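D-psicose 3-epimerase (Agrobacterium tumefaciens, PDB 2HK0) probably interconverts D-fructose and D-psicose (D-allulose) by epimerisation at C3, in a metal-dependent active site within a TIM barrel. Local coordinates at residues A84-S89 / K106-R111; T91-S96 / H129-I134; A143-R148 / E176-N181. All blocks are in the same frame, centred on the assembly; numbering follows the deposited sequence.

Interaction 1 of 3, residues A84-S89 / K106-R111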
ATOM      1  N   ALA A  84     -28.446  -2.173 -14.954  1.00 17.52           N
ATOM      2  CA  ALA A  84     -28.863  -3.527 -14.615  1.00 19.30           C
ATOM      3  C   ALA A  84     -27.841  -4.626 -14.800  1.00 20.39           C
ATOM      4  O   ALA A  84     -26.965  -4.552 -15.678  1.00 19.46           O
ATOM      5  CB  ALA A  84     -30.111  -3.895 -15.376  1.00 21.09           C
ATOM      6  N   GLY A  85     -27.980  -5.647 -13.954  1.00 19.86           N
ATOM      7  CA  GLY A  85     -27.124  -6.812 -14.007  1.00 23.94           C
ATOM      8  C   GLY A  85     -27.939  -7.960 -14.590  1.00 28.20           C
ATOM      9  O   GLY A  85     -29.173  -7.989 -14.464  1.00 27.05           O
ATOM     10  N   ILE A  86     -27.261  -8.892 -15.252  1.00 28.55           N
ATOM     11  CA  ILE A  86     -27.919 -10.058 -15.843  1.00 30.43           C
ATOM     12  C   ILE A  86     -27.109 -11.299 -15.498  1.00 30.47           C
ATOM     13  O   ILE A  86     -25.895 -11.342 -15.724  1.00 28.07           O
ATOM     14  CB  ILE A  86     -28.011  -9.960 -17.384  1.00 32.20           C
ATOM     15  CG1 ILE A  86     -29.053  -8.911 -17.786  1.00 33.84           C
ATOM     16  CG2 ILE A  86     -28.394 -11.329 -17.983  1.00 34.55           C
ATOM     17  CD1 ILE A  86     -29.299  -8.834 -19.287  1.00 35.41           C
ATOM     18  N   GLY A  87     -27.783 -12.302 -14.946  1.00 30.23           N
ATOM     19  CA  GLY A  87     -27.109 -13.536 -14.582  1.00 29.92           C
ATOM     20  C   GLY A  87     -27.731 -14.709 -15.312  1.00 29.24           C
ATOM     21  O   GLY A  87     -28.759 -15.223 -14.891  1.00 28.69           O
ATOM     22  N   PRO A  88     -27.134 -15.152 -16.425  1.00 28.45           N
ATOM     23  CA  PRO A  88     -27.668 -16.279 -17.195  1.00 28.58           C
ATOM     24  C   PRO A  88     -27.667 -17.539 -16.330  1.00 29.11           C
ATOM     25  O   PRO A  88     -26.897 -17.635 -15.376  1.00 27.41           O
ATOM     26  CB  PRO A  88     -26.694 -16.388 -18.369  1.00 28.14           C
ATOM     27  CG  PRO A  88     -26.114 -15.002 -18.482  1.00 27.50           C
ATOM     28  CD  PRO A  88     -25.903 -14.636 -17.038  1.00 27.10           C
ATOM     29  N   SER A  89     -28.517 -18.504 -16.673  1.00 29.00           N
ATOM     30  CA  SER A  89     -28.611 -19.748 -15.913  1.00 29.11           C
ATOM     31  C   SER A  89     -28.034 -20.917 -16.691  1.00 30.19           C
ATOM     32  O   SER A  89     -27.685 -20.778 -17.861  1.00 30.29           O
ATOM     33  CB  SER A  89     -30.075 -20.045 -15.565  1.00 29.30           C
ATOM     34  OG  SER A  89     -30.781 -20.514 -16.699  1.00 30.87           O
ATOM     35  N   LYS A 106     -30.167 -17.046 -26.083  1.00 26.63           N
ATOM     36  CA  LYS A 106     -30.327 -15.931 -27.009  1.00 26.20           C
ATOM     37  C   LYS A 106     -31.740 -15.364 -26.905  1.00 26.39           C
ATOM     38  O   LYS A 106     -31.928 -14.135 -26.909  1.00 25.44           O
ATOM     39  CB  LYS A 106     -30.044 -16.377 -28.439  1.00 27.36           C
ATOM     40  CG  LYS A 106     -30.222 -15.264 -29.455  1.00 31.09           C
ATOM     41  CD  LYS A 106     -29.868 -15.724 -30.849  1.00 34.02           C
ATOM     42  CE  LYS A 106     -29.903 -14.558 -31.821  1.00 35.43           C
ATOM     43  NZ  LYS A 106     -29.595 -15.012 -33.197  1.00 39.07           N
ATOM     44  N   ALA A 107     -32.730 -16.250 -26.803  1.00 25.44           N
ATOM     45  CA  ALA A 107     -34.123 -15.825 -26.670  1.00 24.70           C
ATOM     46  C   ALA A 107     -34.299 -15.090 -25.348  1.00 24.87           C
ATOM     47  O   ALA A 107     -34.997 -14.085 -25.286  1.00 26.01           O
ATOM     48  CB  ALA A 107     -35.060 -17.024 -26.727  1.00 25.82           C
ATOM     49  N   PHE A 108     -33.677 -15.602 -24.287  1.00 25.12           N
ATOM     50  CA  PHE A 108     -33.743 -14.968 -22.968  1.00 25.33           C
ATOM     51  C   PHE A 108     -33.138 -13.549 -22.998  1.00 24.81           C
ATOM     52  O   PHE A 108     -33.679 -12.614 -22.411  1.00 23.39           O
ATOM     53  CB  PHE A 108     -32.995 -15.824 -21.937  1.00 26.79           C
ATOM     54  CG  PHE A 108     -32.586 -15.067 -20.695  1.00 28.90           C
ATOM     55  CD1 PHE A 108     -33.529 -14.687 -19.742  1.00 31.23           C
ATOM     56  CD2 PHE A 108     -31.248 -14.738 -20.480  1.00 29.89           C
ATOM     57  CE1 PHE A 108     -33.142 -13.993 -18.585  1.00 30.95           C
ATOM     58  CE2 PHE A 108     -30.852 -14.045 -19.332  1.00 29.87           C
ATOM     59  CZ  PHE A 108     -31.804 -13.673 -18.382  1.00 29.77           C
ATOM     60  N   PHE A 109     -32.004 -13.387 -23.664  1.00 24.59           N
ATOM     61  CA  PHE A 109     -31.389 -12.074 -23.737  1.00 24.19           C
ATOM     62  C   PHE A 109     -32.238 -11.070 -24.503  1.00 24.86           C
ATOM     63  O   PHE A 109     -32.417  -9.937 -24.061  1.00 23.44           O
ATOM     64  CB  PHE A 109     -29.998 -12.154 -24.372  1.00 22.99           C
ATOM     65  CG  PHE A 109     -28.894 -12.355 -23.377  1.00 23.94           C
ATOM     66  CD1 PHE A 109     -28.444 -13.635 -23.052  1.00 24.92           C
ATOM     67  CD2 PHE A 109     -28.310 -11.260 -22.747  1.00 26.60           C
ATOM     68  CE1 PHE A 109     -27.423 -13.821 -22.113  1.00 27.58           C
ATOM     69  CE2 PHE A 109     -27.284 -11.435 -21.805  1.00 27.70           C
ATOM     70  CZ  PHE A 109     -26.842 -12.714 -21.489  1.00 25.62           C
ATOM     71  N   GLU A 110     -32.762 -11.481 -25.654  1.00 25.01           N
ATOM     72  CA  GLU A 110     -33.584 -10.579 -26.453  1.00 27.67           C
ATOM     73  C   GLU A 110     -34.790 -10.078 -25.668  1.00 26.01           C
ATOM     74  O   GLU A 110     -35.096  -8.890 -25.677  1.00 26.28           O
ATOM     75  CB  GLU A 110     -34.007 -11.273 -27.744  1.00 29.81           C
ATOM     76  CG  GLU A 110     -32.819 -11.453 -28.672  1.00 34.90           C
ATOM     77  CD  GLU A 110     -33.184 -12.121 -29.975  1.00 40.87           C
ATOM     78  OE1 GLU A 110     -34.350 -11.976 -30.410  1.00 43.70           O
ATOM     79  OE2 GLU A 110     -32.301 -12.777 -30.569  1.00 43.01           O
ATOM     80  N   ARG A 111     -35.452 -10.980 -24.959  1.00 25.41           N
ATOM     81  CA  ARG A 111     -36.608 -10.606 -24.148  1.00 26.01           C
ATOM     82  C   ARG A 111     -36.216  -9.635 -23.024  1.00 24.53           C
ATOM     83  O   ARG A 111     -36.856  -8.594 -22.812  1.00 23.91           O
ATOM     84  CB  ARG A 111     -37.235 -11.864 -23.540  1.00 27.95           C
ATOM     85  CG  ARG A 111     -38.395 -11.592 -22.605  1.00 33.34           C
ATOM     86  CD  ARG A 111     -38.751 -12.853 -21.844  1.00 40.17           C
ATOM     87  NE  ARG A 111     -39.992 -12.719 -21.093  1.00 45.80           N
ATOM     88  CZ  ARG A 111     -40.356 -13.551 -20.121  1.00 49.32           C
ATOM     89  NH1 ARG A 111     -39.561 -14.562 -19.792  1.00 50.89           N
ATOM     90  NH2 ARG A 111     -41.515 -13.384 -19.490  1.00 50.90           N
TER
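Ile-86 and Pro-88 meet Phe-108 and Phe-109 in an apolar contact between the end of a barrel strand and the helix that follows it. Ala-84 and Gly-85 are the last residues of strand 81-85, and the chain then leaves the barrel as a loop. Ile-86 is the first residue to reach the helix. Its CG2 methyl stands anti to the backbone N and touches both rings. This methyl sits 3.9 Å from CE2 of Phe-108, close to the plane of that ring and at its edge. It is also 4.0 Å from CE2 of Phe-109. The other branch of Ile-86 reaches the same ring, with CD1 4.1 Å from CE2 of Phe-109. Pro-88 then puts its CG 3.8 Å from CZ of Phe-109, so Ile-86 and Pro-88 share the outer end of this ring. Pro-88 touches Phe-108 more lightly, through its CA. Ile-86, Pro-88 and Phe-109 are buried, Phe-108 only partly so, and the contact is carried by carbon atoms. It joins the first two elements of the beta-alpha-beta unit made by strand 81-85, helix 99-118 and strand 123-126. Ile-86 also packs on Ile-124 of strand 123-126, and Phe-109 on Ile-156 of the next helix, 142-162.

Interaction 2 of 3, residues T91-S96 / H129-I134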
ATOM      1  N   THR A  91     -29.530 -23.432 -17.846  1.00 33.95           N
ATOM      2  CA  THR A  91     -30.415 -23.806 -18.950  1.00 33.32           C
ATOM      3  C   THR A  91     -30.585 -22.718 -20.019  1.00 33.43           C
ATOM      4  O   THR A  91     -31.060 -22.992 -21.116  1.00 32.30           O
ATOM      5  CB  THR A  91     -31.800 -24.197 -18.409  1.00 33.35           C
ATOM      6  OG1 THR A  91     -32.283 -23.155 -17.553  1.00 33.65           O
ATOM      7  CG2 THR A  91     -31.713 -25.491 -17.616  1.00 32.08           C
ATOM      8  N   LYS A  92     -30.207 -21.484 -19.694  1.00 33.15           N
ATOM      9  CA  LYS A  92     -30.317 -20.381 -20.646  1.00 33.17           C
ATOM     10  C   LYS A  92     -29.047 -19.541 -20.609  1.00 31.78           C
ATOM     11  O   LYS A  92     -28.929 -18.638 -19.783  1.00 31.39           O
ATOM     12  CB  LYS A  92     -31.523 -19.491 -20.309  1.00 35.50           C
ATOM     13  CG  LYS A  92     -32.840 -20.235 -20.263  1.00 37.84           C
ATOM     14  CD  LYS A  92     -34.002 -19.299 -19.982  1.00 41.41           C
ATOM     15  CE  LYS A  92     -35.316 -20.064 -19.895  1.00 41.37           C
ATOM     16  NZ  LYS A  92     -36.442 -19.146 -19.577  1.00 45.24           N
ATOM     17  N   ASN A  93     -28.097 -19.847 -21.486  1.00 29.50           N
ATOM     18  CA  ASN A  93     -26.844 -19.100 -21.528  1.00 28.99           C
ATOM     19  C   ASN A  93     -26.220 -19.258 -22.894  1.00 28.13           C
ATOM     20  O   ASN A  93     -26.564 -20.184 -23.635  1.00 29.86           O
ATOM     21  CB  ASN A  93     -25.879 -19.603 -20.457  1.00 28.91           C
ATOM     22  CG  ASN A  93     -25.367 -20.996 -20.743  1.00 28.02           C
ATOM     23  OD1 ASN A  93     -24.609 -21.210 -21.695  1.00 29.63           O
ATOM     24  ND2 ASN A  93     -25.776 -21.955 -19.921  1.00 25.88           N
ATOM     25  N   LEU A  94     -25.283 -18.370 -23.211  1.00 26.06           N
ATOM     26  CA  LEU A  94     -24.630 -18.356 -24.518  1.00 24.98           C
ATOM     27  C   LEU A  94     -23.366 -19.191 -24.676  1.00 25.00           C
ATOM     28  O   LEU A  94     -22.820 -19.289 -25.773  1.00 27.27           O
ATOM     29  CB  LEU A  94     -24.307 -16.907 -24.900  1.00 23.42           C
ATOM     30  CG  LEU A  94     -25.436 -15.895 -24.684  1.00 22.90           C
ATOM     31  CD1 LEU A  94     -24.923 -14.478 -24.863  1.00 20.08           C
ATOM     32  CD2 LEU A  94     -26.571 -16.199 -25.649  1.00 21.91           C
ATOM     33  N   SER A  95     -22.880 -19.803 -23.614  1.00 24.88           N
ATOM     34  CA  SER A  95     -21.648 -20.554 -23.771  1.00 25.54           C
ATOM     35  C   SER A  95     -21.832 -22.064 -23.786  1.00 26.05           C
ATOM     36  O   SER A  95     -20.895 -22.777 -24.102  1.00 23.17           O
ATOM     37  CB  SER A  95     -20.658 -20.185 -22.665  1.00 24.90           C
ATOM     38  OG  SER A  95     -21.099 -20.699 -21.423  1.00 28.01           O
ATOM     39  N   SER A  96     -23.019 -22.552 -23.437  1.00 26.74           N
ATOM     40  CA  SER A  96     -23.240 -23.997 -23.398  1.00 31.18           C
ATOM     41  C   SER A  96     -22.970 -24.766 -24.690  1.00 30.33           C
ATOM     42  O   SER A  96     -23.176 -24.264 -25.795  1.00 28.39           O
ATOM     43  CB  SER A  96     -24.670 -24.317 -22.944  1.00 34.16           C
ATOM     44  OG  SER A  96     -24.894 -25.720 -23.005  1.00 34.41           O
ATOM     45  N   HIS A 129     -21.240 -13.750 -20.907  1.00 18.67           N
ATOM     46  CA  HIS A 129     -20.609 -14.778 -21.721  1.00 21.09           C
ATOM     47  C   HIS A 129     -20.705 -16.161 -21.102  1.00 23.81           C
ATOM     48  O   HIS A 129     -20.250 -17.142 -21.688  1.00 23.70           O
ATOM     49  CB  HIS A 129     -19.129 -14.459 -21.843  1.00 20.99           C
ATOM     50  CG  HIS A 129     -18.421 -14.459 -20.521  1.00 21.94           C
ATOM     51  ND1 HIS A 129     -18.735 -13.571 -19.513  1.00 21.12           N
ATOM     52  CD2 HIS A 129     -17.447 -15.263 -20.026  1.00 21.53           C
ATOM     53  CE1 HIS A 129     -17.985 -13.829 -18.455  1.00 20.49           C
ATOM     54  NE2 HIS A 129     -17.196 -14.850 -18.740  1.00 20.03           N
ATOM     55  N   SER A 130     -21.281 -16.243 -19.913  1.00 26.19           N
ATOM     56  CA  SER A 130     -21.305 -17.506 -19.203  1.00 25.95           C
ATOM     57  C   SER A 130     -22.601 -17.646 -18.417  1.00 27.37           C
ATOM     58  O   SER A 130     -23.668 -17.250 -18.878  1.00 26.68           O
ATOM     59  CB  SER A 130     -20.090 -17.516 -18.265  1.00 25.53           C
ATOM     60  OG  SER A 130     -19.962 -18.701 -17.514  1.00 24.96           O
ATOM     61  N   TYR A 131     -22.501 -18.230 -17.232  1.00 29.00           N
ATOM     62  CA  TYR A 131     -23.650 -18.390 -16.368  1.00 31.61           C
ATOM     63  C   TYR A 131     -23.162 -18.673 -14.959  1.00 35.70           C
ATOM     64  O   TYR A 131     -21.957 -18.778 -14.708  1.00 33.17           O
ATOM     65  CB  TYR A 131     -24.532 -19.546 -16.832  1.00 31.94           C
ATOM     66  CG  TYR A 131     -23.896 -20.907 -16.663  1.00 32.54           C
ATOM     67  CD1 TYR A 131     -22.983 -21.391 -17.594  1.00 33.20           C
ATOM     68  CD2 TYR A 131     -24.218 -21.716 -15.569  1.00 33.09           C
ATOM     69  CE1 TYR A 131     -22.405 -22.657 -17.446  1.00 35.19           C
ATOM     70  CE2 TYR A 131     -23.646 -22.978 -15.409  1.00 34.90           C
ATOM     71  CZ  TYR A 131     -22.744 -23.444 -16.351  1.00 36.45           C
ATOM     72  OH  TYR A 131     -22.197 -24.699 -16.206  1.00 39.56           O
ATOM     73  N   TRP A 132     -24.118 -18.774 -14.046  1.00 39.01           N
ATOM     74  CA  TRP A 132     -23.860 -19.076 -12.651  1.00 45.35           C
ATOM     75  C   TRP A 132     -24.915 -20.109 -12.238  1.00 46.39           C
ATOM     76  O   TRP A 132     -26.058 -20.039 -12.688  1.00 47.38           O
ATOM     77  CB  TRP A 132     -24.020 -17.828 -11.798  1.00 47.76           C
ATOM     78  CG  TRP A 132     -23.983 -18.157 -10.367  1.00 52.23           C
ATOM     79  CD1 TRP A 132     -22.877 -18.281  -9.582  1.00 54.10           C
ATOM     80  CD2 TRP A 132     -25.104 -18.480  -9.542  1.00 55.17           C
ATOM     81  NE1 TRP A 132     -23.238 -18.664  -8.314  1.00 56.27           N
ATOM     82  CE2 TRP A 132     -24.601 -18.793  -8.261  1.00 56.29           C
ATOM     83  CE3 TRP A 132     -26.487 -18.535  -9.761  1.00 57.50           C
ATOM     84  CZ2 TRP A 132     -25.434 -19.156  -7.196  1.00 58.48           C
ATOM     85  CZ3 TRP A 132     -27.320 -18.896  -8.702  1.00 59.79           C
ATOM     86  CH2 TRP A 132     -26.787 -19.202  -7.433  1.00 60.21           C
ATOM     87  N   PRO A 133     -24.568 -21.055 -11.349  1.00 47.79           N
ATOM     88  CA  PRO A 133     -23.306 -21.307 -10.647  1.00 48.23           C
ATOM     89  C   PRO A 133     -22.103 -21.724 -11.499  1.00 48.91           C
ATOM     90  O   PRO A 133     -21.188 -20.928 -11.741  1.00 49.75           O
ATOM     91  CB  PRO A 133     -23.686 -22.403  -9.645  1.00 49.36           C
ATOM     92  CG  PRO A 133     -25.170 -22.208  -9.449  1.00 48.52           C
ATOM     93  CD  PRO A 133     -25.619 -21.962 -10.854  1.00 47.78           C
ATOM     94  N   ILE A 134     -22.130 -22.986 -11.917  1.00 47.93           N
ATOM     95  CA  ILE A 134     -21.104 -23.663 -12.718  1.00 46.83           C
ATOM     96  C   ILE A 134     -20.572 -24.809 -11.859  1.00 46.86           C
ATOM     97  O   ILE A 134     -19.886 -24.589 -10.864  1.00 46.66           O
ATOM     98  CB  ILE A 134     -19.910 -22.751 -13.139  1.00 46.23           C
ATOM     99  CG1 ILE A 134     -20.335 -21.777 -14.249  1.00 44.59           C
ATOM    100  CG2 ILE A 134     -18.772 -23.613 -13.681  1.00 45.34           C
ATOM    101  CD1 ILE A 134     -19.211 -20.896 -14.760  1.00 40.44           C
TER
HETATM  102  O   HOH W   1     -24.774 -16.436 -21.223  1.00 16.46           O
HETATM  103  O   HOH W   2     -19.380 -20.718 -19.327  1.00 26.30           O
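Asn-93 and Tyr-131 both hold CG between the backbone N and the carbonyl carbon (chi1 69° and 68°), which brings the amide beside the phenol ring. The two planes are 14° apart, and ND2 of Asn-93 lies 3.7 Å from CD1 of Tyr-131. The amide is held from its other end. OD1 of Asn-93 accepts from N of Ser-95 at 2.9 Å, on a lone pair, and this closes an Asx turn. It also accepts from N of Ser-96 at 2.7 Å, nearly in line with the C=O bond. ND2 bonds to the carbonyl of Ser-89, so the amide is gripped at both ends. Ser-95 packs its CB 3.2 Å from O of His-129. Water joins the loops at two points. One molecule accepts from N of Leu-94 and donates to O of Ser-130, at 2.7 Å from that oxygen. A second links OG of Ser-95 with OG of Ser-130. The contact therefore ties the loop after strand 81-85 to the loop after strand 123-126, two adjacent strands of the barrel. Leu-94 packs between helices 99-118 and 142-162, while Asn-93 rests on Val-101 of helix 99-118.

Interaction 3 of 3, residues A143-R148 / E176-N181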
ATOM      1  N   ALA A 143     -11.478 -23.474 -23.689  1.00 26.59           N
ATOM      2  CA  ALA A 143     -11.415 -23.052 -25.084  1.00 26.70           C
ATOM      3  C   ALA A 143     -12.797 -23.055 -25.723  1.00 25.68           C
ATOM      4  O   ALA A 143     -13.166 -22.113 -26.423  1.00 25.61           O
ATOM      5  CB  ALA A 143     -10.473 -23.976 -25.871  1.00 26.84           C
ATOM      6  N   GLY A 144     -13.555 -24.119 -25.474  1.00 24.91           N
ATOM      7  CA  GLY A 144     -14.889 -24.228 -26.032  1.00 22.83           C
ATOM      8  C   GLY A 144     -15.839 -23.165 -25.506  1.00 23.65           C
ATOM      9  O   GLY A 144     -16.545 -22.514 -26.280  1.00 23.73           O
ATOM     10  N   ASP A 145     -15.874 -22.974 -24.192  1.00 23.46           N
ATOM     11  CA  ASP A 145     -16.765 -21.970 -23.621  1.00 22.72           C
ATOM     12  C   ASP A 145     -16.387 -20.564 -24.098  1.00 22.27           C
ATOM     13  O   ASP A 145     -17.253 -19.702 -24.284  1.00 21.34           O
ATOM     14  CB  ASP A 145     -16.737 -22.031 -22.091  1.00 23.22           C
ATOM     15  CG  ASP A 145     -17.313 -23.324 -21.554  1.00 26.09           C
ATOM     16  OD1 ASP A 145     -18.107 -23.965 -22.283  1.00 22.70           O
ATOM     17  OD2 ASP A 145     -16.987 -23.690 -20.397  1.00 26.79           O
ATOM     18  N   TYR A 146     -15.098 -20.336 -24.300  1.00 21.16           N
ATOM     19  CA  TYR A 146     -14.635 -19.034 -24.777  1.00 22.44           C
ATOM     20  C   TYR A 146     -15.178 -18.791 -26.191  1.00 22.91           C
ATOM     21  O   TYR A 146     -15.838 -17.776 -26.467  1.00 21.43           O
ATOM     22  CB  TYR A 146     -13.113 -19.006 -24.822  1.00 23.33           C
ATOM     23  CG  TYR A 146     -12.560 -17.743 -25.435  1.00 24.87           C
ATOM     24  CD1 TYR A 146     -12.320 -16.618 -24.648  1.00 24.77           C
ATOM     25  CD2 TYR A 146     -12.310 -17.658 -26.806  1.00 24.33           C
ATOM     26  CE1 TYR A 146     -11.848 -15.435 -25.208  1.00 25.80           C
ATOM     27  CE2 TYR A 146     -11.840 -16.479 -27.378  1.00 25.64           C
ATOM     28  CZ  TYR A 146     -11.614 -15.372 -26.569  1.00 26.61           C
ATOM     29  OH  TYR A 146     -11.166 -14.191 -27.108  1.00 27.33           O
ATOM     30  N   ALA A 147     -14.888 -19.736 -27.085  1.00 21.68           N
ATOM     31  CA  ALA A 147     -15.324 -19.639 -28.472  1.00 21.69           C
ATOM     32  C   ALA A 147     -16.842 -19.493 -28.606  1.00 21.17           C
ATOM     33  O   ALA A 147     -17.324 -18.653 -29.373  1.00 21.16           O
ATOM     34  CB  ALA A 147     -14.826 -20.865 -29.269  1.00 20.90           C
ATOM     35  N   ARG A 148     -17.602 -20.294 -27.867  1.00 19.88           N
ATOM     36  CA  ARG A 148     -19.053 -20.195 -27.948  1.00 20.55           C
ATOM     37  C   ARG A 148     -19.543 -18.891 -27.316  1.00 20.30           C
ATOM     38  O   ARG A 148     -20.528 -18.303 -27.773  1.00 21.02           O
ATOM     39  CB  ARG A 148     -19.723 -21.398 -27.268  1.00 23.07           C
ATOM     40  CG  ARG A 148     -19.517 -22.723 -28.031  1.00 27.01           C
ATOM     41  CD  ARG A 148     -20.272 -23.887 -27.383  1.00 29.36           C
ATOM     42  NE  ARG A 148     -19.356 -24.910 -26.883  1.00 35.03           N
ATOM     43  CZ  ARG A 148     -18.800 -24.887 -25.681  1.00 35.20           C
ATOM     44  NH1 ARG A 148     -19.074 -23.902 -24.853  1.00 40.84           N
ATOM     45  NH2 ARG A 148     -17.951 -25.828 -25.316  1.00 37.62           N
ATOM     46  N   GLU A 176     -15.509 -18.248  -9.564  1.00 19.46           N
ATOM     47  CA  GLU A 176     -16.806 -17.979 -10.183  1.00 19.27           C
ATOM     48  C   GLU A 176     -16.831 -18.087 -11.707  1.00 21.58           C
ATOM     49  O   GLU A 176     -17.896 -18.174 -12.310  1.00 23.72           O
ATOM     50  CB  GLU A 176     -17.304 -16.588  -9.719  1.00 20.88           C
ATOM     51  CG  GLU A 176     -17.422 -16.508  -8.190  1.00 23.71           C
ATOM     52  CD  GLU A 176     -17.881 -15.152  -7.663  1.00 26.83           C
ATOM     53  OE1 GLU A 176     -18.926 -14.653  -8.117  1.00 26.84           O
ATOM     54  OE2 GLU A 176     -17.195 -14.588  -6.783  1.00 23.74           O
ATOM     55  N   ASN A 177     -15.671 -18.058 -12.349  1.00 20.07           N
ATOM     56  CA  ASN A 177     -15.636 -18.216 -13.802  1.00 18.06           C
ATOM     57  C   ASN A 177     -14.268 -18.755 -14.172  1.00 19.53           C
ATOM     58  O   ASN A 177     -13.277 -18.508 -13.470  1.00 17.90           O
ATOM     59  CB  ASN A 177     -15.914 -16.897 -14.538  1.00 16.79           C
ATOM     60  CG  ASN A 177     -16.153 -17.104 -16.038  1.00 20.06           C
ATOM     61  OD1 ASN A 177     -15.257 -16.926 -16.850  1.00 16.62           O
ATOM     62  ND2 ASN A 177     -17.378 -17.497 -16.399  1.00 21.83           N
ATOM     63  N   HIS A 178     -14.217 -19.505 -15.268  1.00 18.02           N
ATOM     64  CA  HIS A 178     -12.973 -20.117 -15.697  1.00 19.57           C
ATOM     65  C   HIS A 178     -12.509 -19.622 -17.042  1.00 18.43           C
ATOM     66  O   HIS A 178     -11.505 -20.115 -17.552  1.00 17.17           O
ATOM     67  CB  HIS A 178     -13.166 -21.619 -15.798  1.00 20.16           C
ATOM     68  CG  HIS A 178     -14.290 -21.999 -16.707  1.00 21.89           C
ATOM     69  ND1 HIS A 178     -15.610 -21.805 -16.369  1.00 21.97           N
ATOM     70  CD2 HIS A 178     -14.293 -22.522 -17.956  1.00 21.38           C
ATOM     71  CE1 HIS A 178     -16.382 -22.193 -17.370  1.00 25.93           C
ATOM     72  NE2 HIS A 178     -15.607 -22.635 -18.346  1.00 24.59           N
ATOM     73  N   VAL A 179     -13.235 -18.665 -17.617  1.00 16.80           N
ATOM     74  CA  VAL A 179     -12.888 -18.146 -18.938  1.00 17.77           C
ATOM     75  C   VAL A 179     -12.212 -16.766 -18.941  1.00 16.44           C
ATOM     76  O   VAL A 179     -11.162 -16.594 -19.549  1.00 15.98           O
ATOM     77  CB  VAL A 179     -14.153 -18.114 -19.831  1.00 19.67           C
ATOM     78  CG1 VAL A 179     -13.821 -17.556 -21.218  1.00 17.51           C
ATOM     79  CG2 VAL A 179     -14.723 -19.533 -19.936  1.00 20.71           C
ATOM     80  N   LEU A 180     -12.821 -15.792 -18.271  1.00 15.87           N
ATOM     81  CA  LEU A 180     -12.259 -14.432 -18.191  1.00 15.31           C
ATOM     82  C   LEU A 180     -11.998 -14.111 -16.702  1.00 15.12           C
ATOM     83  O   LEU A 180     -12.936 -13.868 -15.933  1.00 13.59           O
ATOM     84  CB  LEU A 180     -13.242 -13.420 -18.802  1.00 14.50           C
ATOM     85  CG  LEU A 180     -13.793 -13.758 -20.206  1.00 14.99           C
ATOM     86  CD1 LEU A 180     -14.833 -12.717 -20.640  1.00 16.03           C
ATOM     87  CD2 LEU A 180     -12.652 -13.787 -21.224  1.00 14.74           C
ATOM     88  N   ASN A 181     -10.724 -14.139 -16.305  1.00 13.76           N
ATOM     89  CA  ASN A 181     -10.312 -13.881 -14.922  1.00 16.18           C
ATOM     90  C   ASN A 181      -9.456 -12.638 -14.809  1.00 17.43           C
ATOM     91  O   ASN A 181      -9.194 -12.134 -13.712  1.00 18.71           O
ATOM     92  CB  ASN A 181      -9.479 -15.047 -14.401  1.00 16.81           C
ATOM     93  CG  ASN A 181     -10.258 -16.330 -14.348  1.00 19.71           C
ATOM     94  OD1 ASN A 181      -9.780 -17.369 -14.782  1.00 21.63           O
ATOM     95  ND2 ASN A 181     -11.474 -16.264 -13.817  1.00 17.36           N
TER
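A histidine-carboxylate hydrogen bond joins helix 142-162 of the TIM barrel to the loop that follows strand 166-170. His-178 gives its NE2 proton to OD2 of Asp-145 over 2.7 Å, with an N-H...O angle of 159°. The oxygen lies in the plane of the imidazole, but the carboxylate is turned 73° from that plane. OD2 uses its anti lone pair, which faces away from OD1. OD1 of Asp-145 faces Arg-148, one turn on, but the place of that guanidinium is less sure. ND1 of His-178 bonds to the hydroxyl of Tyr-136, so both ring nitrogens have partners and the rotation of the ring is fixed. Beside this polar pair lies an apolar patch. Val-179 places CG2 3.9 Å from CB of Asp-145. Its CG1, anti to the backbone N (chi1 179°), meets CD1 of Tyr-146 at 3.9 Å, at the edge of the ring. Leu-180 extends the patch more loosely, with CD2 4.4 Å from CE1 of Tyr-146. The phenol oxygen beyond bonds to Asp-192. Trp-280 of a second subunit packs on His-178, which sets the contact close to a subunit interface. Asn-177 shapes the loop itself: its OD1 accepts from N of Val-179 at 2.8 Å, which makes an Asx turn, and from N of Leu-180 at 3.0 Å, which extends it to an Asx motif.

The three contacts follow one another around the barrel, joining loops after strands 81-85, 123-126 and 166-170 to helices or to each other. All are largely buried, though only interaction 3 lies within reach of a second subunit. Interaction 1 is purely apolar, interaction 2 relies on water and amide packing, and interaction 3 combines a histidine-carboxylate hydrogen bond with an apolar patch. Interactions 1 and 2 share the loop after strand 81-85 and touch where O of Pro-88 probably accepts from N of Trp-132. Interactions 2 and 3 meet at Asn-177, beside His-129 and Ser-130. Interactions 1 and 3 do not touch; their nearest atoms are about 9 Å apart.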